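Local coordinates for single-stranded DNA-binding protein (PDB 1Z9F) that probably binds single-stranded DNA as a homotetramer, at residues A[20-25]-A[84-89]. Residues are numbered along the deposited sequence; the frame is centred on the assembly and turned at random.
Sequences ILIGRL and GRLVLV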
ATOM      1  N   ILE A  20       3.044   6.270   0.502  1.00 78.43           N
ATOM      2  CA  ILE A  20       4.239   7.012   0.162  1.00 78.28           C
ATOM      3  C   ILE A  20       5.391   6.031   0.158  1.00 78.56           C
ATOM      4  O   ILE A  20       5.667   5.384   1.167  1.00 78.63           O
ATOM      5  CB  ILE A  20       4.536   8.108   1.169  1.00 77.86           C
ATOM      6  CG1 ILE A  20       3.321   9.021   1.291  1.00 78.93           C
ATOM      7  CG2 ILE A  20       5.811   8.845   0.783  1.00 76.84           C
ATOM      8  CD1 ILE A  20       3.392   9.987   2.425  1.00 81.29           C
ATOM      9  N   LEU A  21       6.049   5.942  -0.993  1.00 79.14           N
ATOM     10  CA  LEU A  21       7.121   4.973  -1.233  1.00 79.13           C
ATOM     11  C   LEU A  21       8.280   5.757  -1.779  1.00 79.55           C
ATOM     12  O   LEU A  21       8.063   6.748  -2.464  1.00 80.33           O
ATOM     13  CB  LEU A  21       6.689   3.936  -2.277  1.00 79.08           C
ATOM     14  CG  LEU A  21       5.409   3.166  -1.931  1.00 78.06           C
ATOM     15  CD1 LEU A  21       4.878   2.442  -3.099  1.00 78.13           C
ATOM     16  CD2 LEU A  21       5.641   2.232  -0.760  1.00 77.12           C
ATOM     17  N   ILE A  22       9.494   5.363  -1.412  1.00 79.30           N
ATOM     18  CA  ILE A  22      10.713   5.829  -2.072  1.00 78.90           C
ATOM     19  C   ILE A  22      11.500   4.591  -2.520  1.00 79.12           C
ATOM     20  O   ILE A  22      11.911   3.780  -1.685  1.00 78.40           O
ATOM     21  CB  ILE A  22      11.589   6.690  -1.169  1.00 78.70           C
ATOM     22  CG1 ILE A  22      10.892   8.008  -0.855  1.00 78.61           C
ATOM     23  CG2 ILE A  22      12.907   6.987  -1.848  1.00 78.41           C
ATOM     24  CD1 ILE A  22      11.629   8.864   0.138  1.00 78.35           C
ATOM     25  N   GLY A  23      11.675   4.445  -3.835  1.00 79.05           N
ATOM     26  CA  GLY A  23      12.386   3.312  -4.390  1.00 79.32           C
ATOM     27  C   GLY A  23      12.981   3.595  -5.749  1.00 79.64           C
ATOM     28  O   GLY A  23      12.739   4.645  -6.338  1.00 79.79           O
ATOM     29  N   ARG A  24      13.782   2.646  -6.239  0.50 79.82           N
ATOM     30  CA  ARG A  24      14.398   2.749  -7.564  0.50 79.79           C
ATOM     31  C   ARG A  24      13.390   2.229  -8.587  0.50 80.05           C
ATOM     32  O   ARG A  24      12.565   1.380  -8.255  0.50 79.95           O
ATOM     33  CB  ARG A  24      15.697   1.920  -7.693  0.50 79.73           C
ATOM     34  CG  ARG A  24      16.563   1.671  -6.441  0.50 79.32           C
ATOM     35  CD  ARG A  24      17.192   2.912  -5.786  0.50 78.47           C
ATOM     36  NE  ARG A  24      17.844   3.833  -6.723  0.50 77.98           N
ATOM     37  CZ  ARG A  24      18.938   4.554  -6.457  0.50 77.29           C
ATOM     38  NH1 ARG A  24      19.429   5.362  -7.388  0.50 77.41           N
ATOM     39  NH2 ARG A  24      19.548   4.488  -5.276  0.50 76.56           N
ATOM     40  N   LEU A  25      13.455   2.738  -9.818  1.00 80.28           N
ATOM     41  CA  LEU A  25      12.732   2.133 -10.944  1.00 80.74           C
ATOM     42  C   LEU A  25      13.565   0.947 -11.385  1.00 81.22           C
ATOM     43  O   LEU A  25      14.739   1.115 -11.707  1.00 81.48           O
ATOM     44  CB  LEU A  25      12.581   3.089 -12.129  1.00 80.63           C
ATOM     45  CG  LEU A  25      11.270   3.854 -12.276  1.00 80.38           C
ATOM     46  CD1 LEU A  25      11.278   5.090 -11.389  1.00 79.78           C
ATOM     47  CD2 LEU A  25      11.029   4.237 -13.748  1.00 80.79           C
ATOM     48  N   GLY A  84      16.637   2.337 -12.643  1.00 81.53           N
ATOM     49  CA  GLY A  84      17.659   2.674 -11.645  1.00 81.71           C
ATOM     50  C   GLY A  84      17.343   3.926 -10.845  1.00 81.85           C
ATOM     51  O   GLY A  84      17.577   3.974  -9.637  1.00 82.00           O
ATOM     52  N   ARG A  85      16.829   4.941 -11.535  1.00 81.94           N
ATOM     53  CA  ARG A  85      16.464   6.231 -10.950  1.00 81.97           C
ATOM     54  C   ARG A  85      15.607   6.076  -9.675  1.00 81.85           C
ATOM     55  O   ARG A  85      14.684   5.265  -9.648  1.00 81.93           O
ATOM     56  CB  ARG A  85      15.716   7.041 -12.023  1.00 82.04           C
ATOM     57  CG  ARG A  85      15.327   8.447 -11.635  1.00 82.39           C
ATOM     58  CD  ARG A  85      16.460   9.424 -11.795  1.00 82.58           C
ATOM     59  NE  ARG A  85      16.657   9.815 -13.187  1.00 82.75           N
ATOM     60  CZ  ARG A  85      17.338  10.892 -13.576  1.00 83.31           C
ATOM     61  NH1 ARG A  85      17.900  11.703 -12.683  1.00 83.46           N
ATOM     62  NH2 ARG A  85      17.459  11.165 -14.874  1.00 83.61           N
ATOM     63  N   LEU A  86      15.928   6.857  -8.638  1.00 81.73           N
ATOM     64  CA  LEU A  86      15.254   6.795  -7.326  1.00 81.63           C
ATOM     65  C   LEU A  86      14.137   7.820  -7.234  1.00 81.55           C
ATOM     66  O   LEU A  86      14.386   9.023  -7.318  1.00 81.62           O
ATOM     67  CB  LEU A  86      16.256   7.072  -6.199  1.00 81.62           C
ATOM     68  CG  LEU A  86      15.751   7.088  -4.745  1.00 81.64           C
ATOM     69  CD1 LEU A  86      15.372   5.704  -4.274  1.00 81.43           C
ATOM     70  CD2 LEU A  86      16.803   7.670  -3.822  1.00 81.46           C
ATOM     71  N   VAL A  87      12.909   7.354  -7.032  1.00 81.49           N
ATOM     72  CA  VAL A  87      11.759   8.257  -6.985  1.00 81.25           C
ATOM     73  C   VAL A  87      10.946   8.161  -5.683  1.00 81.07           C
ATOM     74  O   VAL A  87      10.914   7.126  -5.011  1.00 81.12           O
ATOM     75  CB  VAL A  87      10.831   8.068  -8.206  1.00 81.36           C
ATOM     76  CG1 VAL A  87      11.562   8.468  -9.485  1.00 81.77           C
ATOM     77  CG2 VAL A  87      10.308   6.634  -8.315  1.00 81.48           C
ATOM     78  N   LEU A  88      10.330   9.282  -5.324  1.00 80.37           N
ATOM     79  CA  LEU A  88       9.295   9.302  -4.322  1.00 79.62           C
ATOM     80  C   LEU A  88       8.011   9.093  -5.070  1.00 79.50           C
ATOM     81  O   LEU A  88       7.803   9.691  -6.120  1.00 79.82           O
ATOM     82  CB  LEU A  88       9.244  10.646  -3.595  1.00 79.62           C
ATOM     83  CG  LEU A  88       8.182  10.653  -2.488  1.00 79.43           C
ATOM     84  CD1 LEU A  88       8.752  11.287  -1.271  1.00 80.01           C
ATOM     85  CD2 LEU A  88       6.839  11.303  -2.882  1.00 78.46           C
ATOM     86  N   VAL A  89       7.153   8.232  -4.550  1.00 79.21           N
ATOM     87  CA  VAL A  89       5.822   8.085  -5.087  1.00 79.18           C
ATOM     88  C   VAL A  89       4.795   8.288  -3.989  1.00 78.52           C
ATOM     89  O   VAL A  89       4.833   7.641  -2.960  1.00 78.11           O
ATOM     90  CB  VAL A  89       5.638   6.712  -5.771  1.00 79.68           C
ATOM     91  CG1 VAL A  89       4.171   6.433  -6.055  1.00 80.60           C
ATOM     92  CG2 VAL A  89       6.459   6.662  -7.074  1.00 79.85           C
TER
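Leu21 and Gly23 pair in antiparallel fashion with Val89 and Val87 through two pairs of backbone hydrogen bonds, Val89 N to Leu21 O being nearly straight (2.7 Å, 175° at the hydrogen), and Leu25 N carries the ladder on to Arg85 O. On one face Ile22 lies between two leucines: with CG1 anti to its own carbonyl carbon (chi1 -67°), CG2 is left anti to the backbone N and meets Leu86 CD1 at 3.7 Å, while CG1 lies 3.9 Å from Leu88 CD1. Shortening Ile22 to an alanine would probably open a gap between Leu86 and Leu88 and cost Phe16 of the second subunit a packing partner. In one of its two modelled conformers Arg24, bent at chi2 and chi3, holds Gly84 O side-on through NE (2.9 Å) and NH1 (3.2 Å), and Leu86 CB then lies over one guanidinium face, toward its rim. Leu25 CD1, from the strand end, packs against Val87 CG2 at 3.6 Å; on the other face Leu21, Val87 and Val89 turn into an apolar core with Ile45 and Val111. Ile20 to Ile22 also continue the sheet into the second subunit. This pairing of strands 16-33 and 86-96, first and fourth in the chain, is the closure typical of the OB-fold barrel.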